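Local coordinates for protein (sliding clamp) (Enterobacteria phage RB69, PDB 1B77) that probably encircles DNA as a three-subunit ring and tethers the phage DNA polymerase to it for processive replication, binding a peptide of that polymerase, at residues Lys12-Ile17 against Thr38-Asn43; Ile118-Leu123 against Pro191-Val196; Ile138-Lys143 against Phe180-Ala185; Lys146-Gly151 against Ser166-Asp171; Met187-Gly192 against Tyr216-Glu221. All blocks are in the same frame, centred on the assembly; numbering follows the deposited sequence.

Interaction 1: residues Lys12-Ile17 against Thr38-Asn43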
# COMPACT_ATOMS: atom_id res chain seq x y z
N LYS A 12 3.28 21.01 0.13
CA LYS A 12 2.56 19.77 -0.09
C LYS A 12 1.21 19.84 0.63
O LYS A 12 0.21 19.31 0.14
CB LYS A 12 3.38 18.58 0.40
CG LYS A 12 3.05 17.28 -0.33
CD LYS A 12 3.93 16.10 0.11
CE LYS A 12 3.61 14.84 -0.71
NZ LYS A 12 3.98 14.96 -2.18
N ASN A 13 1.16 20.50 1.79
CA ASN A 13 -0.11 20.64 2.51
C ASN A 13 -1.02 21.56 1.70
O ASN A 13 -2.22 21.33 1.60
CB ASN A 13 0.12 21.22 3.91
CG ASN A 13 -1.19 21.59 4.62
OD1 ASN A 13 -1.51 22.77 4.78
ND2 ASN A 13 -1.95 20.58 5.04
N PHE A 14 -0.43 22.60 1.11
CA PHE A 14 -1.18 23.55 0.28
C PHE A 14 -1.80 22.86 -0.96
O PHE A 14 -2.95 23.13 -1.31
CB PHE A 14 -0.27 24.70 -0.17
CG PHE A 14 -0.04 25.77 0.89
CD1 PHE A 14 -0.05 25.45 2.25
CD2 PHE A 14 0.21 27.09 0.52
CE1 PHE A 14 0.19 26.44 3.22
CE2 PHE A 14 0.45 28.08 1.48
CZ PHE A 14 0.44 27.75 2.83
N ALA A 15 -1.04 21.97 -1.60
CA ALA A 15 -1.53 21.27 -2.79
C ALA A 15 -2.78 20.44 -2.49
O ALA A 15 -3.56 20.13 -3.39
CB ALA A 15 -0.45 20.37 -3.37
N SER A 16 -2.97 20.07 -1.22
CA SER A 16 -4.15 19.30 -0.87
C SER A 16 -5.34 20.26 -0.75
O SER A 16 -6.50 19.83 -0.74
CB SER A 16 -3.93 18.56 0.45
OG SER A 16 -3.95 19.47 1.54
N ILE A 17 -5.06 21.55 -0.65
CA ILE A 17 -6.12 22.55 -0.56
C ILE A 17 -6.53 23.00 -1.97
O ILE A 17 -7.71 23.19 -2.25
CB ILE A 17 -5.69 23.78 0.25
CG1 ILE A 17 -5.42 23.37 1.70
CG2 ILE A 17 -6.79 24.85 0.19
CD1 ILE A 17 -4.98 24.49 2.60
N THR A 38 -11.43 27.10 2.10
CA THR A 38 -10.20 27.06 2.87
C THR A 38 -9.06 27.93 2.34
O THR A 38 -8.73 27.89 1.15
CB THR A 38 -9.70 25.60 3.00
OG1 THR A 38 -10.64 24.83 3.75
CG2 THR A 38 -8.35 25.55 3.70
N TYR A 39 -8.44 28.70 3.23
CA TYR A 39 -7.31 29.57 2.88
C TYR A 39 -6.10 29.18 3.72
O TYR A 39 -6.24 28.79 4.88
CB TYR A 39 -7.66 31.04 3.18
CG TYR A 39 -6.49 32.01 3.10
CD1 TYR A 39 -6.10 32.59 1.88
CD2 TYR A 39 -5.78 32.38 4.25
CE1 TYR A 39 -5.04 33.51 1.82
CE2 TYR A 39 -4.72 33.29 4.20
CZ TYR A 39 -4.36 33.85 2.99
OH TYR A 39 -3.33 34.76 2.93
N ALA A 40 -4.90 29.29 3.15
CA ALA A 40 -3.68 28.97 3.86
C ALA A 40 -2.55 29.93 3.47
O ALA A 40 -2.46 30.37 2.32
CB ALA A 40 -3.25 27.53 3.58
N GLU A 41 -1.70 30.24 4.45
CA GLU A 41 -0.58 31.13 4.22
C GLU A 41 0.54 30.80 5.19
O GLU A 41 0.31 30.26 6.27
CB GLU A 41 -1.00 32.59 4.40
CG GLU A 41 -1.48 32.93 5.81
CD GLU A 41 -1.56 34.44 6.04
OE1 GLU A 41 -2.12 35.16 5.19
OE2 GLU A 41 -1.07 34.90 7.09
N ALA A 42 1.76 31.15 4.79
CA ALA A 42 2.91 30.89 5.64
C ALA A 42 4.15 31.64 5.21
O ALA A 42 4.34 31.91 4.02
CB ALA A 42 3.20 29.39 5.63
N ASN A 43 4.97 31.99 6.19
CA ASN A 43 6.24 32.67 5.95
C ASN A 43 7.24 31.53 5.81
O ASN A 43 7.22 30.59 6.60
CB ASN A 43 6.62 33.54 7.14
CG ASN A 43 5.69 34.70 7.33
OD1 ASN A 43 5.45 35.13 8.46
ND2 ASN A 43 5.17 35.23 6.24
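Phe-14, near the end of helix 5-15, packs over Ala-40 of strand 38-44, their CA atoms 7.0 Å apart, and Ile-17 keeps the same spacing from Thr-38. This is a helix-on-sheet contact of the processivity-factor fold, in which helices lie against a curved antiparallel sheet. No hydrogen bond crosses it.

The Phe-14 ring reaches the strand with chi1 at -79°, which sets CG beside its own backbone N. Ala-40 CB lies over one ring face, 3.9 Å from the ring centroid and 24° off the normal, a CH-pi contact. The far end of the ring abuts the strand backbone, with CZ 3.7 Å from Glu-41 N. Ile-17 reaches out through CG1 and an extended chi2 of -180°. Its CD1 touches two strand side chains, 3.6 Å from Ala-40 CB and 3.7 Å from Thr-38 CG2. The Ile-17 and Thr-38 side chains meet at about a right angle.

Thr-38 turns its methyl to the helix side. Its OG1 is hydrogen-bonded to Asn-186 O. Tyr-216, on the neighbouring strand 215-219, packs on both Ile-17 and Ala-40. Tyr-39 and Glu-41 point the other way, where Tyr-39 OH donates to the anti lone pair of Glu-41 OE1 over 2.6 Å and also bonds to Ile-107 N.

Interaction 2: residues Ile118-Leu123 against Pro191-Val196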
# COMPACT_ATOMS: atom_id res chain seq x y z
N ILE A 118 -6.16 23.98 20.14
CA ILE A 118 -6.19 22.53 20.06
C ILE A 118 -4.75 22.02 19.98
O ILE A 118 -3.94 22.54 19.22
CB ILE A 118 -7.00 22.07 18.83
CG1 ILE A 118 -7.09 20.55 18.78
CG2 ILE A 118 -6.38 22.66 17.56
CD1 ILE A 118 -8.17 20.04 17.85
N LYS A 119 -4.44 21.01 20.80
CA LYS A 119 -3.10 20.43 20.83
C LYS A 119 -2.93 19.44 19.69
O LYS A 119 -3.91 18.93 19.15
CB LYS A 119 -2.87 19.72 22.17
CG LYS A 119 -3.03 20.60 23.40
CD LYS A 119 -2.86 19.78 24.67
CE LYS A 119 -2.92 20.65 25.92
NZ LYS A 119 -1.87 21.71 25.90
N ALA A 120 -1.67 19.17 19.34
CA ALA A 120 -1.32 18.25 18.26
C ALA A 120 -2.00 16.87 18.31
O ALA A 120 -2.54 16.42 17.30
CB ALA A 120 0.19 18.08 18.20
N GLU A 121 -1.97 16.20 19.46
CA GLU A 121 -2.60 14.87 19.55
C GLU A 121 -4.12 14.96 19.44
O GLU A 121 -4.76 14.14 18.77
CB GLU A 121 -2.23 14.18 20.86
CG GLU A 121 -0.73 14.06 21.11
CD GLU A 121 -0.42 13.04 22.20
OE1 GLU A 121 -1.25 12.89 23.13
OE2 GLU A 121 0.66 12.39 22.11
N ASP A 122 -4.70 15.95 20.11
CA ASP A 122 -6.14 16.16 20.06
C ASP A 122 -6.57 16.37 18.60
O ASP A 122 -7.53 15.74 18.15
CB ASP A 122 -6.50 17.37 20.92
CG ASP A 122 -6.21 17.13 22.40
OD1 ASP A 122 -5.95 15.96 22.77
OD2 ASP A 122 -6.24 18.10 23.19
N LEU A 123 -5.86 17.22 17.87
CA LEU A 123 -6.18 17.46 16.46
C LEU A 123 -6.04 16.15 15.70
O LEU A 123 -6.92 15.77 14.93
CB LEU A 123 -5.22 18.49 15.85
CG LEU A 123 -5.37 18.68 14.33
CD1 LEU A 123 -6.76 19.19 14.00
CD2 LEU A 123 -4.31 19.65 13.82
N PRO A 191 -0.51 18.39 10.82
CA PRO A 191 -0.31 18.17 12.26
C PRO A 191 0.44 19.28 13.02
O PRO A 191 1.38 19.86 12.51
CB PRO A 191 0.42 16.83 12.31
CG PRO A 191 1.10 16.76 10.98
CD PRO A 191 0.03 17.26 10.05
N GLY A 192 -0.02 19.56 14.24
CA GLY A 192 0.60 20.59 15.05
C GLY A 192 -0.33 21.18 16.10
O GLY A 192 -1.49 20.77 16.22
N ASN A 193 0.19 22.14 16.88
CA ASN A 193 -0.58 22.82 17.92
C ASN A 193 -1.12 24.12 17.31
O ASN A 193 -0.39 24.86 16.65
CB ASN A 193 0.32 23.17 19.10
CG ASN A 193 0.91 21.94 19.77
OD1 ASN A 193 0.19 21.12 20.33
ND2 ASN A 193 2.23 21.83 19.71
N TYR A 194 -2.40 24.39 17.53
CA TYR A 194 -2.99 25.59 16.96
C TYR A 194 -3.78 26.47 17.90
O TYR A 194 -4.46 26.00 18.80
CB TYR A 194 -3.92 25.21 15.80
CG TYR A 194 -3.22 24.56 14.64
CD1 TYR A 194 -2.86 23.21 14.68
CD2 TYR A 194 -2.89 25.30 13.50
CE1 TYR A 194 -2.18 22.62 13.61
CE2 TYR A 194 -2.21 24.72 12.44
CZ TYR A 194 -1.86 23.39 12.50
OH TYR A 194 -1.19 22.83 11.43
N LYS A 195 -3.66 27.77 17.67
CA LYS A 195 -4.42 28.76 18.41
C LYS A 195 -5.66 28.88 17.53
O LYS A 195 -5.54 29.10 16.32
CB LYS A 195 -3.68 30.11 18.45
CG LYS A 195 -4.50 31.24 19.03
CD LYS A 195 -3.64 32.43 19.45
CE LYS A 195 -2.90 33.04 18.27
NZ LYS A 195 -2.06 34.20 18.68
N VAL A 196 -6.84 28.71 18.10
CA VAL A 196 -8.08 28.77 17.33
C VAL A 196 -8.87 30.05 17.57
O VAL A 196 -9.36 30.27 18.67
CB VAL A 196 -8.98 27.58 17.66
CG1 VAL A 196 -10.24 27.61 16.79
CG2 VAL A 196 -8.22 26.28 17.45
O HOH W 1 -1.63 17.25 14.92
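Ile-118 and Tyr-194 form the firm half of this contact. They are an antiparallel hydrogen-bonded pair: Tyr-194 N gives a nearly straight bond of 2.9 Å to Ile-118 O, and Ile-118 N donates to Tyr-194 O at 3.0 Å. Their side chains lie on the same face of the sheet, where Ile-118 CG2 meets Tyr-194 CB at 4.0 Å and also touches Val-196 CG2. Leu-123 reaches the same buried side. Its CG is anti to the backbone N (chi1 173°), and CD2 comes within 3.7 Å of Tyr-194 CE1. The Tyr-194 hydroxyl is hydrogen-bonded to Gln-190 O.

Segment 118-123 is where strand 114-118, outermost of the six-stranded sheet within this chain, passes almost at once into helix 120-132. Lys-119 holds the N-cap position of that helix. The first turn of the helix then leans on the residues that lead into strand 194-201.

This second half is looser and lies toward solvent. Asn-193 sends its amide oxygen back to the helix start, where OD1 accepts from Ala-120 N at 2.9 Å. The donor sits 44° above the carbonyl plane, so it does not follow a lone pair. Gly-192 lies against the helix by backbone alone, with its O 3.2 Å from Ala-120 CA. A water bridges the two backbones: it donates to Ala-120 O at 2.7 Å and accepts from Gly-192 N. Asp-122, in the same first turn, packs on Arg-87 of the second subunit.

Interaction 3: residues Ile138-Lys143 against Phe180-Ala185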
# COMPACT_ATOMS: atom_id res chain seq x y z
N ILE A 138 -18.21 19.28 12.17
CA ILE A 138 -17.96 19.48 13.59
C ILE A 138 -18.55 20.82 14.01
O ILE A 138 -18.78 21.69 13.17
CB ILE A 138 -16.45 19.50 13.93
CG1 ILE A 138 -15.78 20.68 13.24
CG2 ILE A 138 -15.80 18.20 13.50
CD1 ILE A 138 -14.35 20.92 13.69
N ALA A 139 -18.81 20.97 15.30
CA ALA A 139 -19.35 22.20 15.84
C ALA A 139 -18.56 22.60 17.08
O ALA A 139 -18.40 21.80 18.01
CB ALA A 139 -20.82 22.02 16.19
N ILE A 140 -18.05 23.82 17.08
CA ILE A 140 -17.29 24.32 18.22
C ILE A 140 -18.26 25.18 19.02
O ILE A 140 -18.77 26.19 18.53
CB ILE A 140 -16.07 25.15 17.75
CG1 ILE A 140 -15.24 24.30 16.78
CG2 ILE A 140 -15.21 25.55 18.94
CD1 ILE A 140 -14.15 25.06 16.06
N THR A 141 -18.54 24.76 20.25
CA THR A 141 -19.51 25.47 21.07
C THR A 141 -19.11 25.65 22.54
O THR A 141 -18.19 25.00 23.03
CB THR A 141 -20.86 24.74 21.02
OG1 THR A 141 -21.88 25.56 21.61
CG2 THR A 141 -20.78 23.42 21.77
N ASN A 142 -19.82 26.54 23.22
CA ASN A 142 -19.56 26.79 24.64
C ASN A 142 -20.45 25.87 25.45
O ASN A 142 -21.67 25.83 25.26
CB ASN A 142 -19.85 28.26 25.00
CG ASN A 142 -21.30 28.65 24.76
OD1 ASN A 142 -21.81 28.56 23.64
ND2 ASN A 142 -21.97 29.11 25.82
N LYS A 143 -19.83 25.11 26.36
CA LYS A 143 -20.57 24.17 27.18
C LYS A 143 -19.93 23.97 28.54
O LYS A 143 -18.73 23.73 28.64
CB LYS A 143 -20.67 22.83 26.46
CG LYS A 143 -21.36 21.75 27.26
CD LYS A 143 -21.26 20.41 26.57
CE LYS A 143 -22.13 19.38 27.30
NZ LYS A 143 -23.56 19.82 27.35
N PHE A 180 -20.47 27.25 16.32
CA PHE A 180 -19.86 27.42 15.00
C PHE A 180 -19.70 26.07 14.32
O PHE A 180 -19.05 25.16 14.84
CB PHE A 180 -18.49 28.11 15.12
CG PHE A 180 -18.55 29.48 15.73
CD1 PHE A 180 -19.03 30.57 15.00
CD2 PHE A 180 -18.12 29.70 17.04
CE1 PHE A 180 -19.08 31.85 15.57
CE2 PHE A 180 -18.16 30.97 17.61
CZ PHE A 180 -18.64 32.05 16.87
N VAL A 181 -20.29 25.95 13.13
CA VAL A 181 -20.25 24.71 12.36
C VAL A 181 -19.21 24.72 11.24
O VAL A 181 -19.15 25.65 10.43
CB VAL A 181 -21.64 24.44 11.74
CG1 VAL A 181 -21.63 23.11 10.99
CG2 VAL A 181 -22.69 24.45 12.82
N ILE A 182 -18.41 23.66 11.19
CA ILE A 182 -17.37 23.53 10.17
C ILE A 182 -17.47 22.23 9.38
O ILE A 182 -17.64 21.16 9.95
CB ILE A 182 -15.96 23.61 10.81
CG1 ILE A 182 -15.71 25.03 11.34
CG2 ILE A 182 -14.89 23.23 9.80
CD1 ILE A 182 -14.41 25.19 12.09
N ASN A 183 -17.39 22.35 8.06
CA ASN A 183 -17.44 21.18 7.19
C ASN A 183 -16.07 20.51 7.32
O ASN A 183 -15.05 21.08 6.95
CB ASN A 183 -17.69 21.61 5.73
CG ASN A 183 -17.55 20.45 4.74
OD1 ASN A 183 -17.76 19.29 5.08
ND2 ASN A 183 -17.20 20.78 3.50
N MET A 184 -16.06 19.30 7.87
CA MET A 184 -14.81 18.60 8.08
C MET A 184 -13.94 18.47 6.84
O MET A 184 -12.73 18.30 6.94
CB MET A 184 -15.07 17.21 8.66
CG MET A 184 -13.85 16.64 9.35
SD MET A 184 -13.67 17.13 11.09
CE MET A 184 -13.63 18.87 11.00
N ALA A 185 -14.55 18.56 5.67
CA ALA A 185 -13.80 18.43 4.43
C ALA A 185 -12.86 19.61 4.21
O ALA A 185 -11.99 19.55 3.34
CB ALA A 185 -14.76 18.30 3.25
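Ile-138 and Met-184 meet at about a right angle, and theirs is the tightest side-chain contact here. Met-184 is bent at chi2 (86°) and chi3 (-58°), which folds its thioether end back onto the isoleucine. The CE methyl sits against both branches, 3.4 Å from Ile-138 CG2 and 3.5 Å from Ile-138 CD1. Both are shorter than usual carbon contacts. The sulfur also touches Ile-138 CG2.

Ile-138 turns CG1 between its backbone N and carbonyl carbon (chi1 63°). That branch thereby comes within 3.8 Å of Ile-182 CB. Further along, Ile-140 and Ile-182 cross obliquely, and they meet through their CD1 methyls at 4.0 Å. Phe-180 lies on the same face of the sheet, its CB and CD2 beside Ile-140 O. The opposite face carries Ala-139 and Val-181, which form a non-hydrogen-bonded pair.

These side chains ride on two inner, neighbouring strands of the five-stranded sheet, running antiparallel. Ile-138 pairs with Ile-182, and Ile-140 with Phe-180. Each pair exchanges two backbone bonds; Ile-182 N to Ile-138 O is 2.8 Å, and Ile-140 N to Phe-180 O is also 2.8 Å. Ile-140 and Phe-180 pack on Leu-198 of the other sheet, and Phe-180 and Ile-182 both touch Met-220.

The chemistry divides cleanly. Four backbone bonds fix the register and satisfy the paired buried amides and carbonyls, while Ile-140, Ile-182 and Phe-180 add dispersion contacts on the side facing the other sheet, and Met-184 adds its own against Ile-138.

Interaction 4: residues Lys146-Gly151 against Ser166-Asp171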
# COMPACT_ATOMS: atom_id res chain seq x y z
N LYS A 146 -16.66 25.43 29.31
CA LYS A 146 -15.58 24.99 28.43
C LYS A 146 -15.96 25.14 26.97
O LYS A 146 -17.14 25.27 26.62
CB LYS A 146 -15.25 23.53 28.72
CG LYS A 146 -14.72 23.29 30.11
CD LYS A 146 -14.34 21.84 30.32
CE LYS A 146 -13.52 21.67 31.58
NZ LYS A 146 -12.24 22.43 31.48
N ILE A 147 -14.95 25.17 26.10
CA ILE A 147 -15.19 25.26 24.67
C ILE A 147 -15.06 23.81 24.25
O ILE A 147 -14.10 23.14 24.62
CB ILE A 147 -14.12 26.10 23.94
CG1 ILE A 147 -14.14 27.53 24.45
CG2 ILE A 147 -14.40 26.09 22.42
CD1 ILE A 147 -15.42 28.26 24.17
N VAL A 148 -16.04 23.31 23.50
CA VAL A 148 -15.99 21.93 23.06
C VAL A 148 -16.23 21.77 21.57
O VAL A 148 -16.86 22.62 20.93
CB VAL A 148 -17.02 21.07 23.81
CG1 VAL A 148 -16.76 21.15 25.31
CG2 VAL A 148 -18.43 21.53 23.48
N ILE A 149 -15.71 20.68 21.02
CA ILE A 149 -15.87 20.35 19.61
C ILE A 149 -16.69 19.07 19.53
O ILE A 149 -16.27 18.04 20.04
CB ILE A 149 -14.52 20.07 18.91
CG1 ILE A 149 -13.70 21.36 18.82
CG2 ILE A 149 -14.77 19.49 17.53
CD1 ILE A 149 -12.41 21.22 18.03
N ASN A 150 -17.87 19.16 18.93
CA ASN A 150 -18.73 17.99 18.76
C ASN A 150 -18.69 17.57 17.30
O ASN A 150 -18.72 18.42 16.40
CB ASN A 150 -20.17 18.31 19.16
CG ASN A 150 -20.33 18.55 20.64
OD1 ASN A 150 -19.95 17.73 21.47
ND2 ASN A 150 -20.90 19.70 20.98
N GLY A 151 -18.61 16.27 17.05
CA GLY A 151 -18.56 15.77 15.69
C GLY A 151 -19.85 15.07 15.32
O GLY A 151 -20.37 14.27 16.10
N SER A 166 -16.76 13.86 20.85
CA SER A 166 -16.68 15.11 21.59
C SER A 166 -15.30 15.32 22.19
O SER A 166 -14.76 14.45 22.86
CB SER A 166 -17.73 15.12 22.70
OG SER A 166 -17.74 16.38 23.35
N LEU A 167 -14.73 16.50 21.95
CA LEU A 167 -13.41 16.85 22.45
C LEU A 167 -13.45 18.18 23.19
O LEU A 167 -13.92 19.19 22.66
CB LEU A 167 -12.43 16.95 21.27
CG LEU A 167 -11.07 17.63 21.50
CD1 LEU A 167 -10.25 16.85 22.51
CD2 LEU A 167 -10.33 17.70 20.17
N THR A 168 -12.96 18.18 24.42
CA THR A 168 -12.92 19.38 25.26
C THR A 168 -11.61 20.13 24.99
O THR A 168 -10.53 19.54 24.97
CB THR A 168 -12.98 19.01 26.76
OG1 THR A 168 -14.17 18.25 27.01
CG2 THR A 168 -12.99 20.25 27.62
N LEU A 169 -11.71 21.44 24.79
CA LEU A 169 -10.51 22.23 24.52
C LEU A 169 -10.03 23.04 25.72
O LEU A 169 -9.23 22.56 26.52
CB LEU A 169 -10.76 23.15 23.32
CG LEU A 169 -11.20 22.38 22.07
CD1 LEU A 169 -11.44 23.34 20.92
CD2 LEU A 169 -10.14 21.35 21.71
N THR A 170 -10.53 24.27 25.85
CA THR A 170 -10.14 25.16 26.95
C THR A 170 -11.33 25.63 27.78
O THR A 170 -12.49 25.36 27.44
CB THR A 170 -9.43 26.40 26.40
OG1 THR A 170 -10.30 27.09 25.50
CG2 THR A 170 -8.16 26.01 25.68
N ASP A 171 -11.04 26.35 28.86
CA ASP A 171 -12.08 26.87 29.74
C ASP A 171 -12.66 28.13 29.13
O ASP A 171 -11.95 28.91 28.49
CB ASP A 171 -11.52 27.21 31.12
CG ASP A 171 -10.85 26.02 31.80
OD1 ASP A 171 -11.43 24.92 31.78
OD2 ASP A 171 -9.75 26.20 32.36
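A beta bulge breaks the antiparallel pairing of Lys-146 to Gly-151 with Ser-166 to Asp-171. At the bulge Ile-147 faces two residues: its N donates to Thr-170 O at 2.8 Å, and its O accepts from Leu-169 N. Past it, Ile-149 and Leu-167 form a regular hydrogen-bonded pair.

On one face, Leu-169 CD1 lies 3.7 Å from Ile-149 CG1. On the other, Ser-166 OG donates to Asn-150 OD1 at 3.2 Å, tilted 27° from the carbonyl plane. At the bulged end, Lys-146 and Asp-171 run side by side. The lysine is extended until chi4 (-62°) bends NZ to Asp-171 OD1, a 2.6 Å salt bridge. The lysine CD presses on Thr-168 CG2 at 3.4 Å, tighter than usual.

Strand 146-152 is also bonded to strand 137-143, with Ile-147 packing on Ile-140. Leu-167 touches Ile-118 and Leu-169 touches Thr-116, both of strand 114-118, and Thr-170 OG1 bonds to Thr-116 OG1. Strand 165-171 is the outermost of its sheet in this chain, but Ser-166 and Leu-167 pair antiparallel with a strand of the second subunit, so the sheet continues across the interface.

Interaction 5: residues Met187-Gly192 against Tyr216-Glu221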
# COMPACT_ATOMS: atom_id res chain seq x y z
N MET A 187 -10.99 20.91 6.71
CA MET A 187 -9.95 20.87 7.75
C MET A 187 -8.65 20.24 7.26
O MET A 187 -8.18 19.26 7.83
CB MET A 187 -10.46 20.09 8.97
CG MET A 187 -11.60 20.77 9.70
SD MET A 187 -11.10 22.28 10.54
CE MET A 187 -10.27 21.60 11.98
N LYS A 188 -8.08 20.82 6.20
CA LYS A 188 -6.83 20.33 5.62
C LYS A 188 -5.65 20.89 6.42
O LYS A 188 -4.67 21.36 5.86
CB LYS A 188 -6.71 20.82 4.16
CG LYS A 188 -7.95 20.59 3.30
CD LYS A 188 -8.12 19.13 2.92
CE LYS A 188 -9.42 18.93 2.15
NZ LYS A 188 -9.50 19.77 0.92
N ILE A 189 -5.77 20.82 7.74
CA ILE A 189 -4.74 21.32 8.65
C ILE A 189 -3.64 20.29 8.90
O ILE A 189 -3.93 19.19 9.36
CB ILE A 189 -5.36 21.71 10.00
CG1 ILE A 189 -6.27 22.92 9.84
CG2 ILE A 189 -4.29 21.98 11.03
CD1 ILE A 189 -7.54 22.64 9.10
N GLN A 190 -2.39 20.65 8.64
CA GLN A 190 -1.29 19.71 8.88
C GLN A 190 -1.10 19.52 10.39
O GLN A 190 -1.49 20.37 11.18
CB GLN A 190 0.01 20.22 8.24
CG GLN A 190 0.57 21.50 8.86
CD GLN A 190 1.95 21.86 8.30
OE1 GLN A 190 2.65 22.70 8.86
NE2 GLN A 190 2.33 21.23 7.21
N PRO A 191 -0.51 18.39 10.82
CA PRO A 191 -0.31 18.17 12.26
C PRO A 191 0.44 19.28 13.02
O PRO A 191 1.38 19.86 12.51
CB PRO A 191 0.42 16.83 12.31
CG PRO A 191 1.10 16.76 10.98
CD PRO A 191 0.03 17.26 10.05
N GLY A 192 -0.02 19.56 14.24
CA GLY A 192 0.60 20.59 15.05
C GLY A 192 -0.33 21.18 16.10
O GLY A 192 -1.49 20.77 16.22
N TYR A 216 -4.39 29.05 8.89
CA TYR A 216 -5.49 28.68 8.00
C TYR A 216 -6.73 29.47 8.35
O TYR A 216 -6.97 29.77 9.53
CB TYR A 216 -5.86 27.20 8.12
CG TYR A 216 -4.76 26.20 7.88
CD1 TYR A 216 -3.91 25.81 8.91
CD2 TYR A 216 -4.60 25.60 6.63
CE1 TYR A 216 -2.94 24.83 8.72
CE2 TYR A 216 -3.62 24.61 6.43
CZ TYR A 216 -2.80 24.23 7.48
OH TYR A 216 -1.87 23.24 7.31
N VAL A 217 -7.51 29.82 7.34
CA VAL A 217 -8.77 30.52 7.53
C VAL A 217 -9.83 29.67 6.84
O VAL A 217 -9.77 29.42 5.63
CB VAL A 217 -8.79 31.94 6.92
CG1 VAL A 217 -10.22 32.50 6.98
CG2 VAL A 217 -7.85 32.86 7.71
N ILE A 218 -10.79 29.20 7.63
CA ILE A 218 -11.84 28.35 7.09
C ILE A 218 -13.21 28.97 7.29
O ILE A 218 -13.57 29.39 8.39
CB ILE A 218 -11.81 26.97 7.77
CG1 ILE A 218 -10.44 26.31 7.53
CG2 ILE A 218 -12.92 26.10 7.22
CD1 ILE A 218 -10.15 25.14 8.43
N ALA A 219 -13.98 29.02 6.20
CA ALA A 219 -15.33 29.57 6.24
C ALA A 219 -16.20 28.60 7.02
O ALA A 219 -16.00 27.39 6.96
CB ALA A 219 -15.86 29.73 4.82
N MET A 220 -17.16 29.13 7.76
CA MET A 220 -18.05 28.28 8.54
C MET A 220 -19.43 28.19 7.88
O MET A 220 -19.79 29.01 7.04
CB MET A 220 -18.16 28.80 9.97
CG MET A 220 -16.84 28.72 10.73
SD MET A 220 -16.96 29.32 12.43
CE MET A 220 -15.66 28.44 13.17
N GLU A 221 -20.19 27.17 8.27
CA GLU A 221 -21.51 26.91 7.71
C GLU A 221 -22.62 27.90 8.06
O GLU A 221 -22.55 28.61 9.06
CB GLU A 221 -21.95 25.50 8.07
CG GLU A 221 -20.94 24.45 7.64
CD GLU A 221 -20.55 24.61 6.19
OE1 GLU A 221 -21.45 24.58 5.33
OE2 GLU A 221 -19.34 24.78 5.91
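Tyr-216, with chi1 at -57°, lays its ring across Ile-189, whose own chi1 of -68° turns CG1 to the aromatic face. CG1 sits 4.0 Å from the ring centroid and 18° off the normal, a CH-pi contact displaced toward the rim. Ile-189 CA lies over a ring face too, 3.7 Å from Tyr-216 CZ. The tip of the same branch, Ile-189 CD1, meets Ile-218 CD1 at 3.7 Å. Met-187 comes to that same methyl through its sulfur, also at 3.7 Å, and crosses Ile-218 at about a right angle.

Segment 187-192 is irregular. Lys-188 is the centre of an inverse gamma turn, with a weak bond from Ile-189 N to Met-187 O. The loop packs on Tyr-216 and Ile-218 of strand 215-219, which neighbours strand 38-44 in the six-stranded sheet.

The tyrosine hydroxyl is hydrogen-bonded on two counts here. Gln-190 N donates to Tyr-216 OH at 3.0 Å in a nearly straight bond, and the hydroxyl also bonds to Asn-13 OD1. Asn-13 ND2 in turn bonds to Lys-188 O, and Lys-188 O approaches Tyr-216 CE2 to 3.5 Å.

Interactions 1 and 5 join the N-terminal and C-terminal halves of the chain. Their centres are about 9 Å apart, and Tyr-39 N bonds to Val-217 O, so strands 38-44 and 215-219 make one sheet continuous across the two halves; they also touch at Asn-13 OD1 and Tyr-216 OH, 2.6 Å apart. Interaction 2 shares Pro-191 and Gly-192 with interaction 5, and Ile-189 packs on its Leu-123 and Tyr-194. Interactions 3 and 4, also about 9 Å apart between centres, lie on the other sheet, linked by Ala-139 N to Asn-150 O. Leu-167 carries interaction 4 onto Ile-118 and Asp-122 of interaction 2. Both of these contacts reach the second subunit, and so lie at a boundary between subunits of what is probably a ring.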